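Local coordinates for protein glucosidase (Croceicoccus marinus, PDB 5Z3K) that probably hydrolyses O-glycosidic bonds as a beta-glucosidase of glycoside hydrolase family 39, at residues Ala31-Thr36 with Thr91-Gly96; Phe107-Glu112 with Ser150-Gly155; Val441-Asp446 with Leu477-Arg482. All coordinates share one frame; numbering follows the deposited sequence.

Interaction 1: residues Ala31-Thr36 with Thr91-Gly96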
ATOM      1  N   ALA A  31       6.896   8.134 -12.950  1.00 11.31           N
ATOM      2  CA  ALA A  31       7.536   9.039 -13.899  1.00 11.14           C
ATOM      3  C   ALA A  31       8.195   8.201 -14.992  1.00 12.42           C
ATOM      4  O   ALA A  31       8.443   7.006 -14.789  1.00 13.93           O
ATOM      5  CB  ALA A  31       8.581   9.927 -13.204  1.00 12.02           C
ATOM      6  N   PRO A  32       8.459   8.799 -16.159  1.00 11.48           N
ATOM      7  CA  PRO A  32       9.091   8.050 -17.255  1.00 13.33           C
ATOM      8  C   PRO A  32      10.448   7.467 -16.883  1.00 15.00           C
ATOM      9  O   PRO A  32      11.157   7.974 -16.013  1.00 12.09           O
ATOM     10  CB  PRO A  32       9.248   9.105 -18.360  1.00 13.34           C
ATOM     11  CG  PRO A  32       8.226  10.113 -18.070  1.00 15.22           C
ATOM     12  CD  PRO A  32       7.997  10.126 -16.595  1.00 11.00           C
ATOM     13  N   ALA A  33      10.806   6.400 -17.581  1.00 13.23           N
ATOM     14  CA  ALA A  33      12.124   5.790 -17.559  1.00 15.44           C
ATOM     15  C   ALA A  33      12.413   5.304 -18.971  1.00 13.84           C
ATOM     16  O   ALA A  33      11.486   5.151 -19.774  1.00 14.26           O
ATOM     17  CB  ALA A  33      12.194   4.618 -16.568  1.00 14.28           C
ATOM     18  N   PRO A  34      13.677   5.060 -19.308  1.00 16.59           N
ATOM     19  CA  PRO A  34      13.990   4.588 -20.667  1.00 19.00           C
ATOM     20  C   PRO A  34      13.191   3.342 -21.031  1.00 19.08           C
ATOM     21  O   PRO A  34      13.130   2.369 -20.270  1.00 18.35           O
ATOM     22  CB  PRO A  34      15.493   4.302 -20.606  1.00 18.13           C
ATOM     23  CG  PRO A  34      15.997   5.198 -19.533  1.00 18.36           C
ATOM     24  CD  PRO A  34      14.893   5.281 -18.508  1.00 14.68           C
ATOM     25  N   GLY A  35      12.549   3.391 -22.203  1.00 19.25           N
ATOM     26  CA  GLY A  35      11.691   2.325 -22.672  1.00 17.83           C
ATOM     27  C   GLY A  35      10.268   2.391 -22.175  1.00 20.77           C
ATOM     28  O   GLY A  35       9.408   1.664 -22.694  1.00 21.25           O
ATOM     29  N   THR A  36       9.994   3.226 -21.170  1.00 17.37           N
ATOM     30  CA  THR A  36       8.648   3.441 -20.638  1.00 20.82           C
ATOM     31  C   THR A  36       8.483   4.950 -20.439  1.00 19.62           C
ATOM     32  O   THR A  36       8.423   5.477 -19.335  1.00 21.71           O
ATOM     33  CB  THR A  36       8.428   2.679 -19.328  1.00 21.60           C
ATOM     34  OG1 THR A  36       8.831   1.317 -19.493  1.00 17.53           O
ATOM     35  CG2 THR A  36       6.950   2.731 -18.905  1.00 19.21           C
ATOM     36  N   THR A  91      15.040   0.165 -14.376  1.00 12.02           N
ATOM     37  CA  THR A  91      14.848  -0.074 -12.950  1.00 14.71           C
ATOM     38  C   THR A  91      15.711   0.875 -12.118  1.00 15.64           C
ATOM     39  O   THR A  91      15.260   1.398 -11.090  1.00 12.53           O
ATOM     40  CB  THR A  91      15.158  -1.536 -12.620  1.00 13.72           C
ATOM     41  OG1 THR A  91      14.378  -2.393 -13.459  1.00 14.42           O
ATOM     42  CG2 THR A  91      14.819  -1.833 -11.153  1.00  9.89           C
ATOM     43  N   ASP A  92      16.943   1.133 -12.565  1.00 12.17           N
ATOM     44  CA  ASP A  92      17.790   2.119 -11.899  1.00 14.18           C
ATOM     45  C   ASP A  92      17.095   3.468 -11.824  1.00 11.13           C
ATOM     46  O   ASP A  92      17.185   4.169 -10.811  1.00 12.22           O
ATOM     47  CB  ASP A  92      19.114   2.293 -12.651  1.00 13.08           C
ATOM     48  CG  ASP A  92      20.096   1.168 -12.410  1.00 15.99           C
ATOM     49  OD1 ASP A  92      19.823   0.278 -11.578  1.00 13.68           O
ATOM     50  OD2 ASP A  92      21.153   1.179 -13.080  1.00 16.62           O
ATOM     51  N   THR A  93      16.424   3.863 -12.904  1.00 12.76           N
ATOM     52  CA  THR A  93      15.769   5.163 -12.934  1.00 12.12           C
ATOM     53  C   THR A  93      14.646   5.227 -11.904  1.00 13.03           C
ATOM     54  O   THR A  93      14.544   6.191 -11.136  1.00 12.60           O
ATOM     55  CB  THR A  93      15.260   5.431 -14.345  1.00 13.36           C
ATOM     56  OG1 THR A  93      16.397   5.524 -15.212  1.00 16.04           O
ATOM     57  CG2 THR A  93      14.470   6.731 -14.426  1.00 13.39           C
ATOM     58  N   TRP A  94      13.821   4.182 -11.845  1.00 12.31           N
ATOM     59  CA  TRP A  94      12.713   4.180 -10.897  1.00 11.57           C
ATOM     60  C   TRP A  94      13.206   4.061  -9.460  1.00 14.71           C
ATOM     61  O   TRP A  94      12.628   4.667  -8.544  1.00 12.67           O
ATOM     62  CB  TRP A  94      11.741   3.059 -11.253  1.00 13.21           C
ATOM     63  CG  TRP A  94      10.928   3.366 -12.496  1.00 10.82           C
ATOM     64  CD1 TRP A  94      10.268   4.527 -12.768  1.00 12.52           C
ATOM     65  CD2 TRP A  94      10.675   2.491 -13.610  1.00 14.31           C
ATOM     66  NE1 TRP A  94       9.629   4.438 -13.985  1.00 13.36           N
ATOM     67  CE2 TRP A  94       9.864   3.201 -14.522  1.00 12.79           C
ATOM     68  CE3 TRP A  94      11.073   1.187 -13.931  1.00 14.34           C
ATOM     69  CZ2 TRP A  94       9.434   2.648 -15.739  1.00 13.54           C
ATOM     70  CZ3 TRP A  94      10.646   0.632 -15.144  1.00 13.15           C
ATOM     71  CH2 TRP A  94       9.838   1.365 -16.031  1.00 14.86           C
ATOM     72  N   VAL A  95      14.273   3.288  -9.239  1.00 13.04           N
ATOM     73  CA  VAL A  95      14.858   3.203  -7.901  1.00 13.18           C
ATOM     74  C   VAL A  95      15.384   4.566  -7.471  1.00 14.67           C
ATOM     75  O   VAL A  95      15.159   5.017  -6.342  1.00 11.39           O
ATOM     76  CB  VAL A  95      15.959   2.128  -7.870  1.00 15.22           C
ATOM     77  CG1 VAL A  95      16.856   2.272  -6.640  1.00 15.76           C
ATOM     78  CG2 VAL A  95      15.329   0.733  -7.923  1.00  9.24           C
ATOM     79  N   GLY A  96      16.087   5.250  -8.375  1.00 13.52           N
ATOM     80  CA  GLY A  96      16.585   6.571  -8.042  1.00 12.50           C
ATOM     81  C   GLY A  96      15.468   7.562  -7.774  1.00 13.39           C
ATOM     82  O   GLY A  96      15.559   8.376  -6.853  1.00 13.39           O
TER

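Interaction 2: residues Phe107-Glu112 with Ser150-Gly155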
ATOM      1  N   PHE A 107      11.006  -4.715  -3.402  1.00  9.44           N
ATOM      2  CA  PHE A 107      11.361  -5.164  -4.739  1.00 13.06           C
ATOM      3  C   PHE A 107      10.767  -6.548  -4.962  1.00 12.97           C
ATOM      4  O   PHE A 107      11.186  -7.519  -4.323  1.00 14.25           O
ATOM      5  CB  PHE A 107      12.875  -5.168  -4.931  1.00 11.69           C
ATOM      6  CG  PHE A 107      13.290  -5.225  -6.368  1.00 14.28           C
ATOM      7  CD1 PHE A 107      13.126  -6.394  -7.105  1.00 13.11           C
ATOM      8  CD2 PHE A 107      13.806  -4.102  -6.995  1.00 16.89           C
ATOM      9  CE1 PHE A 107      13.484  -6.445  -8.432  1.00 16.44           C
ATOM     10  CE2 PHE A 107      14.170  -4.147  -8.324  1.00 18.00           C
ATOM     11  CZ  PHE A 107      14.009  -5.321  -9.044  1.00 19.09           C
ATOM     12  N   THR A 108       9.808  -6.643  -5.878  1.00 10.26           N
ATOM     13  CA  THR A 108       9.144  -7.909  -6.150  1.00 12.05           C
ATOM     14  C   THR A 108       9.930  -8.665  -7.219  1.00 11.55           C
ATOM     15  O   THR A 108      10.105  -8.173  -8.340  1.00 12.41           O
ATOM     16  CB  THR A 108       7.694  -7.706  -6.592  1.00 10.75           C
ATOM     17  OG1 THR A 108       6.983  -6.959  -5.590  1.00 11.73           O
ATOM     18  CG2 THR A 108       6.992  -9.057  -6.770  1.00 13.25           C
ATOM     19  N   ILE A 109      10.390  -9.855  -6.858  1.00 10.87           N
ATOM     20  CA  ILE A 109      11.047 -10.790  -7.772  1.00 12.77           C
ATOM     21  C   ILE A 109       9.965 -11.630  -8.445  1.00 10.86           C
ATOM     22  O   ILE A 109       9.356 -12.495  -7.807  1.00 15.87           O
ATOM     23  CB  ILE A 109      12.045 -11.679  -7.014  1.00 10.79           C
ATOM     24  CG1 ILE A 109      13.095 -10.807  -6.305  1.00 13.12           C
ATOM     25  CG2 ILE A 109      12.697 -12.711  -7.955  1.00 13.54           C
ATOM     26  CD1 ILE A 109      13.939 -11.534  -5.289  1.00 12.84           C
ATOM     27  N   ALA A 110       9.733 -11.399  -9.738  1.00 13.84           N
ATOM     28  CA  ALA A 110       8.675 -12.107 -10.456  1.00 14.81           C
ATOM     29  C   ALA A 110       8.990 -12.155 -11.942  1.00 16.88           C
ATOM     30  O   ALA A 110       9.718 -11.308 -12.468  1.00 14.94           O
ATOM     31  CB  ALA A 110       7.309 -11.441 -10.243  1.00 14.22           C
ATOM     32  N   SER A 111       8.406 -13.147 -12.622  1.00 14.04           N
ATOM     33  CA  SER A 111       8.555 -13.254 -14.067  1.00 13.07           C
ATOM     34  C   SER A 111       7.678 -12.212 -14.760  1.00 17.39           C
ATOM     35  O   SER A 111       7.009 -11.390 -14.121  1.00 17.11           O
ATOM     36  CB  SER A 111       8.199 -14.665 -14.547  1.00 15.55           C
ATOM     37  OG  SER A 111       6.792 -14.866 -14.508  1.00 15.14           O
ATOM     38  N   GLU A 112       7.678 -12.249 -16.096  1.00 16.54           N
ATOM     39  CA  GLU A 112       6.904 -11.310 -16.909  1.00 15.94           C
ATOM     40  C   GLU A 112       5.441 -11.758 -17.007  1.00 17.49           C
ATOM     41  O   GLU A 112       4.913 -12.087 -18.072  1.00 19.17           O
ATOM     42  CB  GLU A 112       7.541 -11.159 -18.287  1.00 14.49           C
ATOM     43  CG  GLU A 112       6.914 -10.089 -19.148  1.00 17.35           C
ATOM     44  CD  GLU A 112       6.661  -8.799 -18.381  1.00 17.31           C
ATOM     45  OE1 GLU A 112       5.491  -8.390 -18.273  1.00 15.11           O
ATOM     46  OE2 GLU A 112       7.643  -8.204 -17.889  1.00 16.41           O
ATOM     47  N   SER A 150      15.340  -2.188   0.853  1.00 14.32           N
ATOM     48  CA  SER A 150      15.341  -2.814   2.167  1.00 17.15           C
ATOM     49  C   SER A 150      14.524  -4.098   2.227  1.00 21.12           C
ATOM     50  O   SER A 150      14.757  -4.923   3.118  1.00 20.27           O
ATOM     51  CB  SER A 150      14.799  -1.835   3.212  1.00 15.75           C
ATOM     52  OG  SER A 150      13.443  -1.521   2.936  1.00 18.85           O
ATOM     53  N   HIS A 151      13.581  -4.282   1.312  1.00 16.49           N
ATOM     54  CA  HIS A 151      12.644  -5.391   1.350  1.00 18.62           C
ATOM     55  C   HIS A 151      12.631  -6.089   0.001  1.00 17.42           C
ATOM     56  O   HIS A 151      12.535  -5.431  -1.039  1.00 12.70           O
ATOM     57  CB  HIS A 151      11.243  -4.890   1.697  1.00 18.41           C
ATOM     58  CG  HIS A 151      11.064  -4.549   3.141  1.00 17.71           C
ATOM     59  ND1 HIS A 151      11.704  -3.480   3.736  1.00 22.35           N
ATOM     60  CD2 HIS A 151      10.326  -5.136   4.113  1.00 20.02           C
ATOM     61  CE1 HIS A 151      11.363  -3.424   5.012  1.00 22.54           C
ATOM     62  NE2 HIS A 151      10.526  -4.416   5.266  1.00 23.76           N
ATOM     63  N   TRP A 152      12.718  -7.417   0.020  1.00 13.45           N
ATOM     64  CA  TRP A 152      12.744  -8.229  -1.189  1.00 15.48           C
ATOM     65  C   TRP A 152      11.614  -9.246  -1.115  1.00 14.94           C
ATOM     66  O   TRP A 152      11.584 -10.094  -0.210  1.00 15.35           O
ATOM     67  CB  TRP A 152      14.114  -8.897  -1.360  1.00 13.91           C
ATOM     68  CG  TRP A 152      15.195  -7.884  -1.610  1.00 14.53           C
ATOM     69  CD1 TRP A 152      15.882  -7.166  -0.672  1.00 17.37           C
ATOM     70  CD2 TRP A 152      15.677  -7.439  -2.882  1.00 11.80           C
ATOM     71  NE1 TRP A 152      16.782  -6.321  -1.285  1.00 12.61           N
ATOM     72  CE2 TRP A 152      16.672  -6.470  -2.640  1.00 16.83           C
ATOM     73  CE3 TRP A 152      15.373  -7.777  -4.204  1.00 14.61           C
ATOM     74  CZ2 TRP A 152      17.368  -5.837  -3.670  1.00 14.54           C
ATOM     75  CZ3 TRP A 152      16.068  -7.142  -5.229  1.00 14.41           C
ATOM     76  CH2 TRP A 152      17.050  -6.181  -4.951  1.00 16.58           C
ATOM     77  N   GLU A 153      10.677  -9.142  -2.050  1.00 15.25           N
ATOM     78  CA  GLU A 153       9.502  -9.995  -2.083  1.00 14.81           C
ATOM     79  C   GLU A 153       9.642 -11.006  -3.206  1.00 14.71           C
ATOM     80  O   GLU A 153       9.940 -10.640  -4.351  1.00 14.94           O
ATOM     81  CB  GLU A 153       8.222  -9.176  -2.288  1.00 14.89           C
ATOM     82  CG  GLU A 153       6.923 -10.017  -2.298  1.00 16.69           C
ATOM     83  CD  GLU A 153       5.683  -9.172  -2.545  1.00 14.88           C
ATOM     84  OE1 GLU A 153       4.604  -9.483  -1.983  1.00 15.37           O
ATOM     85  OE2 GLU A 153       5.793  -8.181  -3.301  1.00 17.69           O
ATOM     86  N   PHE A 154       9.388 -12.267  -2.896  1.00 12.33           N
ATOM     87  CA  PHE A 154       9.293 -13.297  -3.923  1.00 12.82           C
ATOM     88  C   PHE A 154       7.841 -13.708  -4.103  1.00 13.30           C
ATOM     89  O   PHE A 154       7.224 -14.244  -3.178  1.00 14.56           O
ATOM     90  CB  PHE A 154      10.131 -14.533  -3.598  1.00 12.68           C
ATOM     91  CG  PHE A 154      10.051 -15.580  -4.682  1.00 14.04           C
ATOM     92  CD1 PHE A 154      10.889 -15.515  -5.784  1.00 13.06           C
ATOM     93  CD2 PHE A 154       9.097 -16.587  -4.628  1.00 16.06           C
ATOM     94  CE1 PHE A 154      10.797 -16.457  -6.814  1.00 15.43           C
ATOM     95  CE2 PHE A 154       8.997 -17.535  -5.645  1.00 13.92           C
ATOM     96  CZ  PHE A 154       9.844 -17.456  -6.744  1.00 13.38           C
ATOM     97  N   GLY A 155       7.314 -13.500  -5.304  1.00 13.83           N
ATOM     98  CA  GLY A 155       5.990 -13.988  -5.633  1.00 13.53           C
ATOM     99  C   GLY A 155       4.975 -12.911  -5.964  1.00 14.43           C
ATOM    100  O   GLY A 155       5.085 -11.768  -5.511  1.00 14.54           O
TER

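Interaction 3: residues Val441-Asp446 with Leu477-Arg482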
ATOM      1  N   VAL A 441      -5.520  25.571   8.861  1.00 15.76           N
ATOM      2  CA  VAL A 441      -5.744  25.384   7.433  1.00 18.49           C
ATOM      3  C   VAL A 441      -6.574  24.122   7.229  1.00 19.68           C
ATOM      4  O   VAL A 441      -6.437  23.142   7.969  1.00 18.61           O
ATOM      5  CB  VAL A 441      -4.405  25.294   6.668  1.00 18.49           C
ATOM      6  CG1 VAL A 441      -4.648  25.092   5.197  1.00 17.51           C
ATOM      7  CG2 VAL A 441      -3.579  26.547   6.895  1.00 21.75           C
ATOM      8  N   ARG A 442      -7.437  24.140   6.212  1.00 15.36           N
ATOM      9  CA  ARG A 442      -8.305  23.007   5.916  1.00 18.04           C
ATOM     10  C   ARG A 442      -8.181  22.625   4.445  1.00 17.50           C
ATOM     11  O   ARG A 442      -8.265  23.497   3.575  1.00 16.99           O
ATOM     12  CB  ARG A 442      -9.756  23.352   6.262  1.00 19.04           C
ATOM     13  CG  ARG A 442     -10.812  22.467   5.624  1.00 25.91           C
ATOM     14  CD  ARG A 442     -12.217  22.833   6.156  1.00 26.65           C
ATOM     15  NE  ARG A 442     -12.836  23.956   5.453  1.00 26.42           N
ATOM     16  CZ  ARG A 442     -13.775  23.838   4.513  1.00 31.65           C
ATOM     17  NH1 ARG A 442     -14.209  22.638   4.138  1.00 30.32           N
ATOM     18  NH2 ARG A 442     -14.284  24.925   3.946  1.00 32.58           N
ATOM     19  N   TYR A 443      -7.983  21.323   4.178  1.00 13.41           N
ATOM     20  CA  TYR A 443      -7.927  20.751   2.835  1.00 15.21           C
ATOM     21  C   TYR A 443      -9.056  19.741   2.657  1.00 18.19           C
ATOM     22  O   TYR A 443      -9.409  19.016   3.592  1.00 14.57           O
ATOM     23  CB  TYR A 443      -6.584  20.039   2.559  1.00 15.23           C
ATOM     24  CG  TYR A 443      -5.359  20.853   2.884  1.00 15.96           C
ATOM     25  CD1 TYR A 443      -4.883  20.933   4.185  1.00 19.17           C
ATOM     26  CD2 TYR A 443      -4.660  21.522   1.886  1.00 16.85           C
ATOM     27  CE1 TYR A 443      -3.756  21.677   4.490  1.00 18.55           C
ATOM     28  CE2 TYR A 443      -3.535  22.266   2.183  1.00 18.82           C
ATOM     29  CZ  TYR A 443      -3.089  22.337   3.484  1.00 20.21           C
ATOM     30  OH  TYR A 443      -1.977  23.070   3.788  1.00 26.46           O
ATOM     31  N   ARG A 444      -9.595  19.663   1.436  1.00 12.46           N
ATOM     32  CA  ARG A 444     -10.805  18.889   1.177  1.00 16.11           C
ATOM     33  C   ARG A 444     -10.677  18.066  -0.096  1.00 15.23           C
ATOM     34  O   ARG A 444     -10.255  18.584  -1.130  1.00 13.64           O
ATOM     35  CB  ARG A 444     -12.016  19.827   1.044  1.00 15.56           C
ATOM     36  CG  ARG A 444     -13.277  19.175   0.542  1.00 14.56           C
ATOM     37  CD  ARG A 444     -13.860  18.231   1.595  1.00 16.61           C
ATOM     38  NE  ARG A 444     -14.259  18.943   2.808  1.00 14.96           N
ATOM     39  CZ  ARG A 444     -15.487  19.403   3.038  1.00 24.36           C
ATOM     40  NH1 ARG A 444     -16.443  19.238   2.132  1.00 20.75           N
ATOM     41  NH2 ARG A 444     -15.763  20.023   4.182  1.00 22.86           N
ATOM     42  N   ALA A 445     -11.076  16.796  -0.033  1.00 11.81           N
ATOM     43  CA  ALA A 445     -11.207  15.964  -1.228  1.00 14.40           C
ATOM     44  C   ALA A 445     -12.621  15.403  -1.243  1.00 15.00           C
ATOM     45  O   ALA A 445     -13.001  14.646  -0.348  1.00 12.93           O
ATOM     46  CB  ALA A 445     -10.165  14.844  -1.259  1.00 13.45           C
ATOM     47  N   ASP A 446     -13.414  15.809  -2.226  1.00 15.53           N
ATOM     48  CA  ASP A 446     -14.794  15.345  -2.310  1.00 14.72           C
ATOM     49  C   ASP A 446     -15.261  15.539  -3.753  1.00 16.56           C
ATOM     50  O   ASP A 446     -14.439  15.697  -4.662  1.00 16.84           O
ATOM     51  CB  ASP A 446     -15.672  16.053  -1.256  1.00 14.19           C
ATOM     52  CG  ASP A 446     -15.818  17.548  -1.494  1.00 16.11           C
ATOM     53  OD1 ASP A 446     -15.401  18.058  -2.556  1.00 14.87           O
ATOM     54  OD2 ASP A 446     -16.391  18.224  -0.608  1.00 17.46           O
ATOM     55  N   LEU A 477      -8.728  17.328   5.856  1.00 10.42           N
ATOM     56  CA  LEU A 477      -7.519  17.420   6.666  1.00 13.75           C
ATOM     57  C   LEU A 477      -7.512  18.790   7.309  1.00 13.67           C
ATOM     58  O   LEU A 477      -7.577  19.802   6.609  1.00 12.23           O
ATOM     59  CB  LEU A 477      -6.248  17.225   5.835  1.00 10.89           C
ATOM     60  CG  LEU A 477      -4.938  17.407   6.605  1.00 12.48           C
ATOM     61  CD1 LEU A 477      -4.806  16.318   7.660  1.00 14.53           C
ATOM     62  CD2 LEU A 477      -3.737  17.352   5.641  1.00 16.81           C
ATOM     63  N   ILE A 478      -7.459  18.819   8.629  1.00 14.28           N
ATOM     64  CA  ILE A 478      -7.313  20.052   9.383  1.00 11.11           C
ATOM     65  C   ILE A 478      -5.873  20.116   9.837  1.00 14.40           C
ATOM     66  O   ILE A 478      -5.387  19.193  10.501  1.00 13.06           O
ATOM     67  CB  ILE A 478      -8.265  20.101  10.589  1.00 10.06           C
ATOM     68  CG1 ILE A 478      -9.713  19.897  10.142  1.00 13.98           C
ATOM     69  CG2 ILE A 478      -8.050  21.400  11.380  1.00 14.96           C
ATOM     70  CD1 ILE A 478     -10.169  20.857   9.050  1.00 22.92           C
ATOM     71  N   GLU A 479      -5.192  21.202   9.498  1.00  9.74           N
ATOM     72  CA  GLU A 479      -3.791  21.376   9.844  1.00 16.11           C
ATOM     73  C   GLU A 479      -3.663  22.597  10.740  1.00 17.74           C
ATOM     74  O   GLU A 479      -4.057  23.698  10.342  1.00 19.69           O
ATOM     75  CB  GLU A 479      -2.942  21.540   8.582  1.00 18.89           C
ATOM     76  CG  GLU A 479      -1.481  21.297   8.815  1.00 19.96           C
ATOM     77  CD  GLU A 479      -0.752  21.027   7.518  1.00 25.20           C
ATOM     78  OE1 GLU A 479      -0.679  19.849   7.091  1.00 22.55           O
ATOM     79  OE2 GLU A 479      -0.286  22.013   6.917  1.00 26.47           O
ATOM     80  N   ILE A 480      -3.116  22.408  11.938  1.00 17.15           N
ATOM     81  CA  ILE A 480      -2.877  23.499  12.884  1.00 18.28           C
ATOM     82  C   ILE A 480      -1.376  23.657  13.074  1.00 17.59           C
ATOM     83  O   ILE A 480      -0.678  22.683  13.374  1.00 16.10           O
ATOM     84  CB  ILE A 480      -3.573  23.245  14.232  1.00 16.53           C
ATOM     85  CG1 ILE A 480      -5.044  22.926  14.002  1.00 20.56           C
ATOM     86  CG2 ILE A 480      -3.447  24.466  15.137  1.00 20.11           C
ATOM     87  CD1 ILE A 480      -5.698  22.333  15.184  1.00 22.65           C
ATOM     88  N   THR A 481      -0.872  24.879  12.890  1.00 15.47           N
ATOM     89  CA  THR A 481       0.561  25.118  12.972  1.00 15.05           C
ATOM     90  C   THR A 481       0.876  26.278  13.899  1.00 17.94           C
ATOM     91  O   THR A 481       0.077  27.205  14.065  1.00 18.49           O
ATOM     92  CB  THR A 481       1.160  25.408  11.603  1.00 17.85           C
ATOM     93  OG1 THR A 481       0.425  26.484  10.994  1.00 20.78           O
ATOM     94  CG2 THR A 481       1.064  24.167  10.738  1.00 16.87           C
ATOM     95  N   ARG A 482       2.059  26.215  14.502  1.00 17.99           N
ATOM     96  CA  ARG A 482       2.559  27.351  15.258  1.00 19.18           C
ATOM     97  C   ARG A 482       2.935  28.466  14.291  1.00 23.11           C
ATOM     98  O   ARG A 482       3.538  28.217  13.241  1.00 20.58           O
ATOM     99  CB  ARG A 482       3.769  26.950  16.103  1.00 20.51           C
ATOM    100  CG  ARG A 482       4.317  28.080  16.969  1.00 29.08           C
ATOM    101  CD  ARG A 482       5.502  27.622  17.792  1.00 27.76           C
ATOM    102  NE  ARG A 482       6.572  27.102  16.955  1.00 35.78           N
ATOM    103  CZ  ARG A 482       7.497  27.858  16.372  1.00 41.20           C
ATOM    104  NH1 ARG A 482       7.483  29.175  16.540  1.00 40.72           N
ATOM    105  NH2 ARG A 482       8.435  27.294  15.623  1.00 38.56           N
TER

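Interaction 1: residues Ala31-Thr36 with Thr91-Gly96
A31 gives its carbonyl O to the indole of W94. The bond from W94 NE1 to A31 O is 2.9 Å long, with an N-H...O angle of 158°. The oxygen sits at the ring edge, in the indole plane, and the N-H meets it nearly end-on to the C=O. W94 has CG anti to its carbonyl carbon (chi1 -73°), a setting that goes with the N-H reaching A31. P32 follows, with its O near T93 CG2 at 3.9 Å; that O also takes a hydrogen bond from Q97, one helical turn on. A33 CB lies over one face of W94, 3.4 Å from CE2, as a CH-pi contact shifted toward the rim. The same methyl touches T93 CG2. P34 brings its ring CD to T93 OG1 at 3.6 Å, while T93 OG1 is hydrogen-bonded to A89 O. A33 to T36 form a type II turn with G35 at its third position. The turn returns T36 to the benzene end of the indole, OG1 lying 3.6 Å from CH2 at the ring edge. A phenylalanine in place of W94 would probably leave A31 O without this donor and open a gap beneath A33. In this (beta/alpha)8 barrel the contact joins the loop after strand 25-27 to helix 89-100. One directional bond sets the indole's edge, and van der Waals contacts from A33 and T36 fit the loop to its face and rim.

Interaction 2: residues Phe107-Glu112 with Ser150-Gly155
The third and fourth parallel strands of a (beta/alpha)8 barrel meet here, F107 beside W152, T108 beside E153 and I109 beside F154. The short strands run at 27° to each other. F107 N donates to H151 O at 2.9 Å, and F107 O accepts from E153 N at 2.8 Å. The ladder continues with I109 N to E153 O at 2.7 Å. Past the regular strands, G155 N to I109 O is a weak bond of 3.4 Å. T108 and E153 lie side by side and point the same way. T108 OG1, placed anti to the carbonyl carbon (chi1 -57°), donates to E153 OE2 at 2.9 Å and reaches it on the anti side of the carboxylate. E153 is extended, and its carboxylate lies inside the barrel. There R55 makes a salt bridge to the same OE2, and S225 and S263 bond to OE1, so groups from four strands hold the carboxylate. T108 CG2 touches G155 O at 3.5 Å, a buried oxygen with no polar partner in the model. The two strands and helix 123-138 between them make a beta-alpha-beta crossover. F107, I109, W152 and F154 face outward. F107 CB sits over the six-membered ring of W152 as a CH-pi contact, and F107 CG comes 3.6 Å from W152 CZ3. The two rings are inclined at 31°. I109 reaches W152 with CD1 and F154 with CG2. Helix 123-138 closes over this face through Y126, V130 and V134. Helix 169-186 meets F154 from its own side, where F172 packs edge-to-face against the F154 ring.

Interaction 3: residues Val441-Asp446 with Leu477-Arg482
The V441-E479 pair holds two of the shortest bonds here: V441 N to E479 O and E479 N to V441 O, both 2.8 Å and both in the carbonyl plane. It is a hydrogen-bonded antiparallel pair in the nine-stranded mixed sheet of the beta domain, which sits beside the (beta/alpha)8 barrel. Strand 438-446 lies between strands 452-459 and 474-482 there. Y443 and L477 form the next hydrogen-bonded pair, with Y443 N to L477 O at 2.9 Å. Between the two comes the non-hydrogen-bonded pair R442 and I478. V441, Y443, L477 and E479 share one face. Y443 CD1 lies alongside L477 CD2 at 4.0 Å. With CG anti to the carbonyl carbon (chi1 -50°), the Y443 ring points toward the E479 side of the pair, and its edge meets E479 CB, 4.2 Å from CE1. Y443 OH and E479 OE2 are 3.7 Å apart, too far for a hydrogen bond. The other carboxylate oxygen of E479 is in a salt bridge with R371. Helix 329-341 packs on this face, with L336 touching both Y443 and L477. On the other face, I478 CD1 rests on the aliphatic part of R442, 3.8 Å from CB. The guanidinium of R442 turns away to salt bridges with D455 and E476. R444 shares E476, so the two arginines gather round one carboxylate. R444 also reaches along its own strand: NH1 bonds D446 OD2 at 2.9 Å, with that oxygen at the edge and in the plane of the R444 guanidinium.

Interactions 1 and 2 belong to the barrel; interaction 3 lies in the separate beta sheet. The centres of the first two are about 17 Å apart. They touch on the outside of the barrel, where T91 CG2 of helix 89-100 packs on F107 CE2 of strand 104-109 at 3.7 Å. Interaction 3 stands well away: its centre is about 33 Å from that of interaction 1 and 37 Å from that of interaction 2, with nearest atoms about 22 and 26 Å apart. In barrels of this kind the active site lies at the C-terminal ends of the strands. Interaction 2 reaches that end, whereas interaction 3, across the chain's centre from it, is probably remote from the site.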